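FdhC (Acinetobacter nosocomialis, PDB 5KTD) is a GNAT-family protein that probably transfers an acyl group from an acyl-coenzyme A to a dTDP-linked amino sugar, and here holds coenzyme A with a 3-hydroxybutanoylated nucleotide sugar. Local coordinates at residues E63-I68 against I77-L82; F92-W97 against S128-M133; G147-S152 against I161-K166. One frame throughout, in Å; residues are numbered along the deposited sequence.

Contact 1. Residues E63-I68 against I77-L82; sequences EYYFII and IGTVRL. With QUH ([[(2~{R},3~{S},5~{R})-5-[5-methyl-2,4-bis(oxidanylidene)pyrimidin-1-yl]-3-oxidanyl-oxolan-2-yl]methoxy-oxidanyl-phosphoryl] [(2~{R},3~{R},4~{S},5~{S},6~{R})-6-methyl-3,5-bis(oxidanyl)-4-[[(3~{R})-3-oxidanylbutanoyl]amino]oxan-2-yl] hydrogen phosphate), chain C.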
loop_
_atom_site.group_PDB
_atom_site.type_symbol
_atom_site.label_atom_id
_atom_site.label_comp_id
_atom_site.label_asym_id
_atom_site.label_seq_id
_atom_site.Cartn_x
_atom_site.Cartn_y
_atom_site.Cartn_z
ATOM N N GLU A 63 -6.536 5.127 10.744
ATOM C CA GLU A 63 -5.285 4.809 10.026
ATOM C C GLU A 63 -4.969 3.331 10.182
ATOM O O GLU A 63 -5.207 2.774 11.258
ATOM C CB GLU A 63 -4.115 5.654 10.565
ATOM C CG GLU A 63 -2.873 5.657 9.691
ATOM C CD GLU A 63 -1.945 6.796 10.002
ATOM O OE1 GLU A 63 -0.720 6.622 10.042
ATOM O OE2 GLU A 63 -2.482 7.903 10.170
ATOM N N TYR A 64 -4.493 2.688 9.108
ATOM C CA TYR A 64 -4.076 1.327 9.129
ATOM C C TYR A 64 -2.788 1.219 8.362
ATOM O O TYR A 64 -2.684 1.621 7.184
ATOM C CB TYR A 64 -5.153 0.438 8.491
ATOM C CG TYR A 64 -6.488 0.565 9.193
ATOM C CD1 TYR A 64 -6.709 -0.062 10.417
ATOM C CD2 TYR A 64 -7.499 1.330 8.668
ATOM C CE1 TYR A 64 -7.916 0.061 11.094
ATOM C CE2 TYR A 64 -8.733 1.471 9.340
ATOM C CZ TYR A 64 -8.938 0.823 10.550
ATOM O OH TYR A 64 -10.160 0.923 11.235
ATOM N N TYR A 65 -1.797 0.705 9.057
ATOM C CA TYR A 65 -0.423 0.674 8.621
ATOM C C TYR A 65 -0.008 -0.774 8.667
ATOM O O TYR A 65 -0.240 -1.436 9.680
ATOM C CB TYR A 65 0.387 1.486 9.588
ATOM C CG TYR A 65 1.810 1.827 9.224
ATOM C CD1 TYR A 65 2.308 1.673 7.947
ATOM C CD2 TYR A 65 2.666 2.385 10.188
ATOM C CE1 TYR A 65 3.630 2.057 7.641
ATOM C CE2 TYR A 65 3.974 2.716 9.884
ATOM C CZ TYR A 65 4.458 2.524 8.604
ATOM O OH TYR A 65 5.782 2.888 8.264
ATOM N N PHE A 66 0.580 -1.273 7.587
ATOM C CA PHE A 66 0.869 -2.717 7.421
ATOM C C PHE A 66 2.333 -2.950 7.054
ATOM O O PHE A 66 2.885 -2.207 6.251
ATOM C CB PHE A 66 0.053 -3.309 6.284
ATOM C CG PHE A 66 -1.445 -3.262 6.507
ATOM C CD1 PHE A 66 -2.178 -2.135 6.194
ATOM C CD2 PHE A 66 -2.103 -4.346 7.006
ATOM C CE1 PHE A 66 -3.566 -2.082 6.434
ATOM C CE2 PHE A 66 -3.482 -4.320 7.237
ATOM C CZ PHE A 66 -4.221 -3.193 6.942
ATOM N N ILE A 67 2.889 -4.021 7.616
ATOM C CA ILE A 67 4.108 -4.634 7.113
ATOM C C ILE A 67 3.668 -5.587 5.986
ATOM O O ILE A 67 2.677 -6.280 6.145
ATOM C CB ILE A 67 4.854 -5.487 8.161
ATOM C CG1 ILE A 67 5.263 -4.633 9.368
ATOM C CG2 ILE A 67 6.092 -6.148 7.537
ATOM C CD1 ILE A 67 6.012 -3.358 9.035
ATOM N N ILE A 68 4.416 -5.551 4.887
ATOM C CA ILE A 68 4.260 -6.471 3.763
ATOM C C ILE A 68 5.249 -7.617 3.963
ATOM O O ILE A 68 6.407 -7.387 4.209
ATOM C CB ILE A 68 4.528 -5.820 2.407
ATOM C CG1 ILE A 68 3.662 -4.554 2.198
ATOM C CG2 ILE A 68 4.273 -6.862 1.316
ATOM C CD1 ILE A 68 4.081 -3.705 1.016
ATOM N N ILE A 77 9.192 -7.556 3.675
ATOM C CA ILE A 77 9.685 -6.996 2.422
ATOM C C ILE A 77 9.245 -5.524 2.172
ATOM O O ILE A 77 9.697 -4.918 1.233
ATOM C CB ILE A 77 9.279 -7.891 1.217
ATOM C CG1 ILE A 77 7.753 -8.085 1.148
ATOM C CG2 ILE A 77 9.972 -9.264 1.291
ATOM C CD1 ILE A 77 7.277 -8.581 -0.196
ATOM N N GLY A 78 8.422 -4.956 3.041
ATOM C CA GLY A 78 8.026 -3.566 2.893
ATOM C C GLY A 78 6.895 -3.079 3.788
ATOM O O GLY A 78 6.500 -3.746 4.754
ATOM N N THR A 79 6.363 -1.914 3.415
ATOM C CA THR A 79 5.322 -1.255 4.148
ATOM C C THR A 79 4.289 -0.694 3.239
ATOM O O THR A 79 4.522 -0.454 2.033
ATOM C CB THR A 79 5.844 -0.077 4.942
ATOM O OG1 THR A 79 6.405 0.882 4.056
ATOM C CG2 THR A 79 6.867 -0.551 5.896
ATOM N N VAL A 80 3.112 -0.499 3.800
ATOM C CA VAL A 80 2.083 0.246 3.078
ATOM C C VAL A 80 1.107 0.761 4.107
ATOM O O VAL A 80 0.955 0.156 5.183
ATOM C CB VAL A 80 1.420 -0.589 1.929
ATOM C CG1 VAL A 80 0.518 -1.647 2.541
ATOM C CG2 VAL A 80 0.667 0.331 0.962
ATOM N N ARG A 81 0.474 1.866 3.778
ATOM C CA ARG A 81 -0.389 2.589 4.746
ATOM C C ARG A 81 -1.634 3.205 4.116
ATOM O O ARG A 81 -1.526 3.809 3.042
ATOM C CB ARG A 81 0.434 3.688 5.422
ATOM C CG ARG A 81 -0.200 4.334 6.636
ATOM C CD ARG A 81 0.835 5.100 7.471
ATOM N NE ARG A 81 1.404 6.170 6.655
ATOM C CZ ARG A 81 1.258 7.502 6.794
ATOM N NH1 ARG A 81 0.600 8.050 7.800
ATOM N NH2 ARG A 81 1.858 8.307 5.913
ATOM N N LEU A 82 -2.784 3.061 4.813
ATOM C CA LEU A 82 -4.013 3.740 4.520
ATOM C C LEU A 82 -4.240 4.786 5.565
ATOM O O LEU A 82 -4.251 4.454 6.745
ATOM C CB LEU A 82 -5.247 2.809 4.533
ATOM C CG LEU A 82 -5.356 1.839 3.357
ATOM C CD1 LEU A 82 -4.260 0.793 3.452
ATOM C CD2 LEU A 82 -6.736 1.237 3.399
HETATM O O1 QUH C . 3.487 6.162 -1.303
HETATM C C1 QUH C . 2.771 7.041 -1.804
HETATM C C2 QUH C . 1.610 6.779 -2.708
HETATM C C3 QUH C . 1.674 5.410 -3.327
HETATM O O2 QUH C . 2.416 5.444 -4.556
HETATM C C4 QUH C . 0.320 4.871 -3.708
HETATM N N1 QUH C . 2.965 8.388 -1.547
HETATM C C5 QUH C . 3.876 8.862 -0.503
HETATM C C6 QUH C . 4.645 10.094 -0.986
HETATM O O3 QUH C . 5.357 9.737 -2.193
HETATM C C7 QUH C . 5.606 10.498 0.125
HETATM C C8 QUH C . 6.482 11.693 -0.237
HETATM O O4 QUH C . 4.865 10.811 1.325
HETATM C C9 QUH C . 3.103 9.321 0.701
HETATM O O5 QUH C . 2.223 8.334 1.199
HETATM C C10 QUH C . 4.011 9.770 1.796
HETATM O O6 QUH C . 4.739 8.646 2.261
HETATM P P1 QUH C . 5.484 8.724 3.618
HETATM O O7 QUH C . 6.842 9.441 3.549
HETATM O O8 QUH C . 5.546 7.240 4.096
HETATM O O9 QUH C . 4.591 9.277 4.836
HETATM P P2 QUH C . 4.219 10.793 5.224
HETATM O O10 QUH C . 2.787 11.006 5.330
HETATM O O11 QUH C . 4.870 11.794 4.279
HETATM O O12 QUH C . 4.787 10.901 6.689
HETATM C C11 QUH C . 4.393 11.870 7.641
HETATM C C12 QUH C . 5.601 12.052 8.545
HETATM C C13 QUH C . 6.901 12.267 7.751
HETATM O O13 QUH C . 7.756 13.170 8.489
HETATM C C14 QUH C . 7.625 10.926 7.771
HETATM C C15 QUH C . 7.176 10.374 9.107
HETATM O O14 QUH C . 5.834 10.897 9.360
HETATM N N2 QUH C . 7.074 8.927 9.217
HETATM C C16 QUH C . 6.158 8.253 8.457
HETATM C C17 QUH C . 5.994 6.860 8.601
HETATM C C18 QUH C . 4.986 6.063 7.802
HETATM C C19 QUH C . 6.865 6.217 9.540
HETATM O O15 QUH C . 6.790 4.948 9.735
HETATM N N3 QUH C . 7.751 6.898 10.267
HETATM C C20 QUH C . 7.849 8.217 10.121
HETATM O O16 QUH C . 8.743 8.804 10.888
HETATM O O HOH W 1 7.162 3.125 5.856
#
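Tyr65 and Arg81 face each other as a non-hydrogen-bonded pair on antiparallel strands 64-70 and 75-86, and their side chains reach the bound nucleotide sugar together. This is the tight side of the contact. Arg81 CD lies over one face of the Tyr65 ring, 4.0 Å from its centroid, in a CH-pi contact. Beyond CD the arginine chain bends (chi3 62°), which turns the guanidinium to offer NH1 and NH2 to two different anions. Arg81 NH1 donates an in-plane bond of 3.0 Å to Glu63 OE1, a salt bridge, although that oxygen is approached from well above its own carboxylate plane. Arg81 NH2 donates to phosphate oxygen QUH O10 at 2.9 Å, and NE is held by Ser96 OG. Glu63 OE2 is paired in turn with Arg57, which probably steadies the carboxylate. Tyr65 OH donates to thymine oxygen QUH O15 at 2.7 Å and accepts from a water that also donates to Thr79 OG1, itself hydrogen-bonded to Ser96 O of the next strand.

No residue here is exposed: ligand and water cover the polar side. On the opposite, looser face, side chains meet mainly through apolar contacts, Phe66 CB to Val80 CG1 at 4.1 Å and Phe66 CE1 to Leu82 CD1 at 4.2 Å, while the Ile68 CD1 methyl rests against backbone carbonyl Thr79 O. Helix 107-122 covers Val80 and Leu82. Ile77 N bonds Ile68 O at 2.8 Å and Gly78 N adds a weak second bond, a classic beta bulge. The whole is an antiparallel beta hairpin of the GNAT fold whose polar face lines the nucleotide-sugar site.

Contact 2. Residues F92-W97 against S128-M133; sequences FCWGSW and SHFEVM. With QUH ([[(2~{R},3~{S},5~{R})-5-[5-methyl-2,4-bis(oxidanylidene)pyrimidin-1-yl]-3-oxidanyl-oxolan-2-yl]methoxy-oxidanyl-phosphoryl] [(2~{R},3~{R},4~{S},5~{S},6~{R})-6-methyl-3,5-bis(oxidanyl)-4-[[(3~{R})-3-oxidanylbutanoyl]amino]oxan-2-yl] hydrogen phosphate), chain C.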
loop_
_atom_site.group_PDB
_atom_site.type_symbol
_atom_site.label_atom_id
_atom_site.label_comp_id
_atom_site.label_asym_id
_atom_site.label_seq_id
_atom_site.Cartn_x
_atom_site.Cartn_y
_atom_site.Cartn_z
ATOM N N PHE A 92 -10.116 7.729 1.075
ATOM C CA PHE A 92 -8.972 7.383 1.873
ATOM C C PHE A 92 -7.716 7.671 1.072
ATOM O O PHE A 92 -7.722 7.524 -0.127
ATOM C CB PHE A 92 -9.028 5.914 2.344
ATOM C CG PHE A 92 -8.715 4.876 1.269
ATOM C CD1 PHE A 92 -9.698 4.418 0.426
ATOM C CD2 PHE A 92 -7.438 4.322 1.160
ATOM C CE1 PHE A 92 -9.435 3.500 -0.565
ATOM C CE2 PHE A 92 -7.167 3.383 0.183
ATOM C CZ PHE A 92 -8.193 2.942 -0.664
ATOM N N CYS A 93 -6.668 8.095 1.748
ATOM C CA CYS A 93 -5.359 8.110 1.126
ATOM C C CYS A 93 -4.620 6.773 1.365
ATOM O O CYS A 93 -4.853 6.076 2.355
ATOM C CB CYS A 93 -4.507 9.321 1.613
ATOM S SG CYS A 93 -5.350 10.895 1.248
ATOM N N TRP A 94 -3.683 6.464 0.467
ATOM C CA TRP A 94 -2.699 5.459 0.738
ATOM C C TRP A 94 -1.307 5.840 0.227
ATOM O O TRP A 94 -1.156 6.766 -0.560
ATOM C CB TRP A 94 -3.131 4.100 0.222
ATOM C CG TRP A 94 -3.030 3.806 -1.254
ATOM C CD1 TRP A 94 -3.894 4.176 -2.239
ATOM C CD2 TRP A 94 -2.073 2.936 -1.868
ATOM N NE1 TRP A 94 -3.515 3.592 -3.451
ATOM C CE2 TRP A 94 -2.415 2.816 -3.236
ATOM C CE3 TRP A 94 -0.964 2.230 -1.382
ATOM C CZ2 TRP A 94 -1.659 2.041 -4.147
ATOM C CZ3 TRP A 94 -0.179 1.461 -2.312
ATOM C CH2 TRP A 94 -0.568 1.362 -3.665
ATOM N N GLY A 95 -0.336 5.124 0.739
ATOM C CA GLY A 95 1.065 5.428 0.481
ATOM C C GLY A 95 1.957 4.817 1.506
ATOM O O GLY A 95 1.684 3.684 1.943
ATOM N N SER A 96 3.054 5.512 1.862
ATOM C CA SER A 96 4.127 4.880 2.638
ATOM C C SER A 96 4.525 3.530 2.020
ATOM O O SER A 96 4.813 2.564 2.729
ATOM C CB SER A 96 3.756 4.722 4.124
ATOM O OG SER A 96 3.381 5.960 4.699
ATOM N N TRP A 97 4.577 3.492 0.698
ATOM C CA TRP A 97 4.590 2.237 -0.050
ATOM C C TRP A 97 6.033 1.951 -0.496
ATOM O O TRP A 97 6.576 2.648 -1.367
ATOM C CB TRP A 97 3.695 2.375 -1.244
ATOM C CG TRP A 97 3.446 1.101 -1.996
ATOM C CD1 TRP A 97 3.276 -0.167 -1.491
ATOM C CD2 TRP A 97 3.244 1.012 -3.397
ATOM N NE1 TRP A 97 3.034 -1.045 -2.532
ATOM C CE2 TRP A 97 2.977 -0.343 -3.699
ATOM C CE3 TRP A 97 3.262 1.964 -4.442
ATOM C CZ2 TRP A 97 2.755 -0.781 -4.982
ATOM C CZ3 TRP A 97 3.044 1.531 -5.740
ATOM C CH2 TRP A 97 2.805 0.146 -5.995
ATOM N N SER A 128 -10.150 6.679 -3.480
ATOM C CA SER A 128 -8.825 6.612 -2.920
ATOM C C SER A 128 -8.046 7.781 -3.469
ATOM O O SER A 128 -8.240 8.099 -4.588
ATOM C CB SER A 128 -8.111 5.338 -3.307
ATOM O OG SER A 128 -6.896 5.292 -2.578
ATOM N N HIS A 129 -7.263 8.471 -2.642
ATOM C CA HIS A 129 -6.423 9.572 -3.133
ATOM C C HIS A 129 -4.969 9.272 -2.809
ATOM O O HIS A 129 -4.676 8.719 -1.795
ATOM C CB HIS A 129 -6.770 10.928 -2.490
ATOM C CG HIS A 129 -8.194 11.390 -2.710
ATOM N ND1 HIS A 129 -8.748 12.398 -1.943
ATOM C CD2 HIS A 129 -9.179 10.988 -3.561
ATOM C CE1 HIS A 129 -9.994 12.621 -2.344
ATOM N NE2 HIS A 129 -10.274 11.792 -3.328
ATOM N N PHE A 130 -4.057 9.638 -3.710
ATOM C CA PHE A 130 -2.654 9.529 -3.427
ATOM C C PHE A 130 -1.867 10.405 -4.398
ATOM O O PHE A 130 -2.392 10.870 -5.399
ATOM C CB PHE A 130 -2.165 8.056 -3.514
ATOM C CG PHE A 130 -2.406 7.419 -4.829
ATOM C CD1 PHE A 130 -3.579 6.737 -5.084
ATOM C CD2 PHE A 130 -1.454 7.533 -5.841
ATOM C CE1 PHE A 130 -3.779 6.119 -6.310
ATOM C CE2 PHE A 130 -1.663 6.914 -7.079
ATOM C CZ PHE A 130 -2.809 6.224 -7.300
ATOM N N GLU A 131 -0.598 10.569 -4.107
ATOM C CA GLU A 131 0.275 11.354 -4.928
ATOM C C GLU A 131 1.609 10.668 -5.057
ATOM O O GLU A 131 1.936 9.812 -4.259
ATOM C CB GLU A 131 0.455 12.758 -4.334
ATOM C CG GLU A 131 1.184 12.881 -3.020
ATOM C CD GLU A 131 0.288 12.966 -1.824
ATOM O OE1 GLU A 131 0.663 12.521 -0.741
ATOM O OE2 GLU A 131 -0.797 13.502 -1.938
ATOM N N VAL A 132 2.368 11.080 -6.064
ATOM C CA VAL A 132 3.634 10.476 -6.408
ATOM C C VAL A 132 4.517 11.619 -6.844
ATOM O O VAL A 132 4.076 12.457 -7.628
ATOM C CB VAL A 132 3.459 9.547 -7.607
ATOM C CG1 VAL A 132 4.790 8.948 -8.068
ATOM C CG2 VAL A 132 2.388 8.460 -7.309
ATOM N N MET A 133 5.745 11.672 -6.339
ATOM C CA MET A 133 6.692 12.718 -6.766
ATOM C C MET A 133 6.973 12.738 -8.225
ATOM O O MET A 133 7.192 11.717 -8.824
ATOM C CB MET A 133 8.031 12.614 -6.038
ATOM C CG MET A 133 7.895 13.096 -4.592
ATOM S SD MET A 133 9.457 13.494 -3.779
ATOM C CE MET A 133 9.887 15.021 -4.631
HETATM O O1 QUH C . 3.487 6.162 -1.303
HETATM C C1 QUH C . 2.771 7.041 -1.804
HETATM C C2 QUH C . 1.610 6.779 -2.708
HETATM C C3 QUH C . 1.674 5.410 -3.327
HETATM O O2 QUH C . 2.416 5.444 -4.556
HETATM C C4 QUH C . 0.320 4.871 -3.708
HETATM N N1 QUH C . 2.965 8.388 -1.547
HETATM C C5 QUH C . 3.876 8.862 -0.503
HETATM C C6 QUH C . 4.645 10.094 -0.986
HETATM O O3 QUH C . 5.357 9.737 -2.193
HETATM C C7 QUH C . 5.606 10.498 0.125
HETATM C C8 QUH C . 6.482 11.693 -0.237
HETATM O O4 QUH C . 4.865 10.811 1.325
HETATM C C9 QUH C . 3.103 9.321 0.701
HETATM O O5 QUH C . 2.223 8.334 1.199
HETATM C C10 QUH C . 4.011 9.770 1.796
HETATM O O6 QUH C . 4.739 8.646 2.261
HETATM P P1 QUH C . 5.484 8.724 3.618
HETATM O O7 QUH C . 6.842 9.441 3.549
HETATM O O8 QUH C . 5.546 7.240 4.096
HETATM O O9 QUH C . 4.591 9.277 4.836
HETATM P P2 QUH C . 4.219 10.793 5.224
HETATM O O10 QUH C . 2.787 11.006 5.330
HETATM O O11 QUH C . 4.870 11.794 4.279
HETATM O O12 QUH C . 4.787 10.901 6.689
HETATM C C11 QUH C . 4.393 11.870 7.641
HETATM C C12 QUH C . 5.601 12.052 8.545
HETATM C C13 QUH C . 6.901 12.267 7.751
HETATM O O13 QUH C . 7.756 13.170 8.489
HETATM C C14 QUH C . 7.625 10.926 7.771
HETATM C C15 QUH C . 7.176 10.374 9.107
HETATM O O14 QUH C . 5.834 10.897 9.360
HETATM N N2 QUH C . 7.074 8.927 9.217
HETATM C C16 QUH C . 6.158 8.253 8.457
HETATM C C17 QUH C . 5.994 6.860 8.601
HETATM C C18 QUH C . 4.986 6.063 7.802
HETATM C C19 QUH C . 6.865 6.217 9.540
HETATM O O15 QUH C . 6.790 4.948 9.735
HETATM N N3 QUH C . 7.751 6.898 10.267
HETATM C C20 QUH C . 7.849 8.217 10.121
HETATM O O16 QUH C . 8.743 8.804 10.888
HETATM O O HOH W 2 0.108 9.672 -1.250
#
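Ser128 fits against the Phe92 ring, with CB 3.9 Å from the ring centroid in a CH-pi contact over the face. Its OG, turned anti to the backbone N, lies above the same face near the rim, 3.3 Å from Phe92 CZ. Ser128 OG also reaches the edge of the indole, 3.2 Å from Trp94 CD1, and donates a weak bond to Phe92 O. The same carbonyl takes the firm backbone bond of the pair, from His129 N to Phe92 O at 2.7 Å; the next bond, Trp94 N to His129 O, is weak.

Trp94 and Phe130 both set CG between the backbone N and carbonyl carbon (chi1 77° and 58°), so the two rings run out next to each other in the same direction. Trp94 NE1 comes within 3.5 Å of Phe130 CD1, the planes inclined at 62°, while its N-H bonds Tyr116 OH. Terminal methyl QUH C4 of the hydroxybutanoyl group sits over the centre of the indole, 3.5 Å from Trp94 CE2. Past this point the strands splay, and the sugar enters the gap: Ser96 N donates to QUH O5, and Glu131 O accepts from amide N1. A water bridges Trp94 O and Glu131 N.

These parallel strands, 91-99 and 127-133, are joined by helix 107-122 in a beta-alpha-beta unit; that helix packs on Trp94 and Phe130, with strands 75-86 and 157-163 flanking the pair.

Contact 3. Residues G147-S152 against I161-K166; sequences GAQKIS and IFPKSK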
loop_
_atom_site.group_PDB
_atom_site.type_symbol
_atom_site.label_atom_id
_atom_site.label_comp_id
_atom_site.label_asym_id
_atom_site.label_seq_id
_atom_site.Cartn_x
_atom_site.Cartn_y
_atom_site.Cartn_z
ATOM N N GLY A 147 -5.182 1.952 -13.509
ATOM C CA GLY A 147 -6.434 2.685 -13.722
ATOM C C GLY A 147 -6.594 3.944 -12.905
ATOM O O GLY A 147 -7.688 4.466 -12.860
ATOM N N ALA A 148 -5.531 4.437 -12.245
ATOM C CA ALA A 148 -5.605 5.715 -11.500
ATOM C C ALA A 148 -5.741 6.859 -12.498
ATOM O O ALA A 148 -5.304 6.738 -13.610
ATOM C CB ALA A 148 -4.389 5.964 -10.641
ATOM N N GLN A 149 -6.370 7.943 -12.085
ATOM C CA GLN A 149 -6.516 9.133 -12.933
ATOM C C GLN A 149 -5.748 10.293 -12.315
ATOM O O GLN A 149 -5.984 10.628 -11.163
ATOM C CB GLN A 149 -7.960 9.564 -12.989
ATOM C CG GLN A 149 -8.889 8.778 -13.850
ATOM C CD GLN A 149 -10.334 9.173 -13.477
ATOM O OE1 GLN A 149 -10.741 10.388 -13.585
ATOM N NE2 GLN A 149 -11.093 8.178 -12.924
ATOM N N LYS A 150 -4.901 10.956 -13.091
ATOM C CA LYS A 150 -4.344 12.238 -12.653
ATOM C C LYS A 150 -5.470 13.208 -12.475
ATOM O O LYS A 150 -6.167 13.498 -13.417
ATOM C CB LYS A 150 -3.341 12.853 -13.648
ATOM C CG LYS A 150 -2.479 11.892 -14.482
ATOM C CD LYS A 150 -1.117 12.519 -14.744
ATOM C CE LYS A 150 -0.268 11.719 -15.703
ATOM N NZ LYS A 150 -0.854 11.721 -17.076
ATOM N N ILE A 151 -5.704 13.651 -11.252
ATOM C CA ILE A 151 -6.541 14.794 -11.029
ATOM C C ILE A 151 -5.661 15.965 -11.422
ATOM O O ILE A 151 -6.051 16.693 -12.338
ATOM C CB ILE A 151 -7.249 14.877 -9.649
ATOM C CG1 ILE A 151 -6.316 14.660 -8.433
ATOM C CG2 ILE A 151 -8.342 13.814 -9.642
ATOM C CD1 ILE A 151 -6.942 14.709 -7.010
ATOM N N SER A 152 -4.429 16.060 -10.890
ATOM C CA SER A 152 -3.648 17.315 -11.013
ATOM C C SER A 152 -2.199 17.243 -10.515
ATOM O O SER A 152 -1.608 16.191 -10.587
ATOM C CB SER A 152 -4.345 18.343 -10.174
ATOM O OG SER A 152 -4.062 18.020 -8.853
ATOM N N ILE A 161 -6.462 10.091 -8.261
ATOM C CA ILE A 161 -7.505 9.307 -7.604
ATOM C C ILE A 161 -7.710 7.955 -8.295
ATOM O O ILE A 161 -7.431 7.772 -9.499
ATOM C CB ILE A 161 -8.891 10.004 -7.410
ATOM C CG1 ILE A 161 -9.801 9.850 -8.605
ATOM C CG2 ILE A 161 -8.772 11.470 -6.962
ATOM C CD1 ILE A 161 -9.389 10.640 -9.809
ATOM N N PHE A 162 -8.233 7.028 -7.492
ATOM C CA PHE A 162 -8.549 5.665 -7.938
ATOM C C PHE A 162 -9.974 5.341 -7.481
ATOM O O PHE A 162 -10.272 5.373 -6.290
ATOM C CB PHE A 162 -7.541 4.672 -7.380
ATOM C CG PHE A 162 -7.602 3.317 -8.061
ATOM C CD1 PHE A 162 -8.506 2.350 -7.652
ATOM C CD2 PHE A 162 -6.770 3.030 -9.127
ATOM C CE1 PHE A 162 -8.582 1.120 -8.295
ATOM C CE2 PHE A 162 -6.864 1.803 -9.783
ATOM C CZ PHE A 162 -7.775 0.846 -9.359
ATOM N N PRO A 163 -10.882 5.150 -8.427
ATOM C CA PRO A 163 -12.280 4.948 -8.019
ATOM C C PRO A 163 -12.593 3.472 -7.706
ATOM O O PRO A 163 -11.951 2.549 -8.285
ATOM C CB PRO A 163 -13.076 5.425 -9.251
ATOM C CG PRO A 163 -12.189 5.127 -10.382
ATOM C CD PRO A 163 -10.771 5.362 -9.869
ATOM N N LYS A 164 -13.553 3.296 -6.792
ATOM C CA LYS A 164 -14.099 2.019 -6.403
ATOM C C LYS A 164 -14.488 1.221 -7.650
ATOM O O LYS A 164 -14.221 0.037 -7.698
ATOM C CB LYS A 164 -15.315 2.204 -5.498
ATOM C CG LYS A 164 -15.899 0.925 -4.960
ATOM C CD LYS A 164 -16.853 1.180 -3.808
ATOM C CE LYS A 164 -17.153 -0.093 -3.033
ATOM N NZ LYS A 164 -17.502 0.267 -1.619
ATOM N N SER A 165 -15.092 1.901 -8.629
ATOM C CA SER A 165 -15.513 1.289 -9.885
ATOM C C SER A 165 -14.379 0.597 -10.619
ATOM O O SER A 165 -14.557 -0.512 -11.133
ATOM C CB SER A 165 -16.188 2.304 -10.815
ATOM O OG SER A 165 -15.243 3.176 -11.374
ATOM N N LYS A 166 -13.199 1.221 -10.625
ATOM C CA LYS A 166 -12.053 0.614 -11.291
ATOM C C LYS A 166 -11.536 -0.577 -10.509
ATOM O O LYS A 166 -11.075 -1.577 -11.115
ATOM C CB LYS A 166 -10.953 1.628 -11.517
ATOM C CG LYS A 166 -9.700 1.115 -12.200
ATOM C CD LYS A 166 -9.929 0.602 -13.629
ATOM C CE LYS A 166 -10.460 1.669 -14.558
ATOM N NZ LYS A 166 -10.403 1.183 -15.959
#
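A beta hairpin, strands 149-153 and 157-163, closes one edge of the sheet, and this contact spans its open end, where one strand follows helix 137-146 and the other runs into helix 164-169. Gln149 and Ile161 form its antiparallel hydrogen-bonded pair: Gln149 N donates to Ile161 O at 2.8 Å, and Ile161 N returns a bond of 3.0 Å to Gln149 O. Ile161 is the residue most covered across the contact. Its CG1 stands between the backbone N and the carbonyl carbon (chi1 87°), and a further turn at chi2 (-71°) brings CD1 between two neighbours of the facing strand. On one of them Ile161 CD1 touches Gln149 CB at 3.6 Å; on the other Ile161 CD1 presses against Ile151 CG2 at 3.3 Å, tighter than usual for two carbons, the two isoleucine side chains running nearly perpendicular. Gln149 carries its amide across the Pro163 ring, Gln149 NE2 lying 4.1 Å from Pro163 CG.

Nearer the helices the packing turns inward. Phe162 CG is anti to its backbone N (chi1 -166°), placing the ring beside the backbone between Gly147 and Ala148: Phe162 CD2 is 3.6 Å from Ala148 N. Gly147 ends helix 137-146 in a Schellman motif, its positive phi suited to glycine, and Lys166 CG rests 3.9 Å from Gly147 CA. Lys166 NZ forms a salt bridge with Glu169, while Pro163 takes the N-cap position of helix 164-169.

Strand 149-153 is the outermost of the sheet within the chain. On the helix-covered face Phe162 stacks on Tyr116 of helix 107-122 and Ala148 packs on His143 of helix 137-146; on the other face Ile161 touches His129 of strand 127-133.

How the contacts relate
All three contacts lie on one mixed sheet. Contacts 1 and 2 are buried near the centre of the chain and both touch the nucleotide sugar; contact 3 is at an edge of the sheet, partly exposed, and away from that ligand. Contacts 1 and 2 meet where strands 75-86 and 91-99 are neighbours: Thr79 OG1 lies 2.7 Å from Ser96 O, probably hydrogen-bonded. Contacts 2 and 3 meet between strands 127-133 and 157-163, whereas contacts 1 and 3 do not touch. Chemistry follows position: charges and hydroxyls grip thymine and phosphate in contact 1, aromatic rings and splayed parallel strands receive the acyl-sugar end in contact 2, and contact 3 joins a short backbone pair to aliphatic and Phe162 packing beside two helix ends.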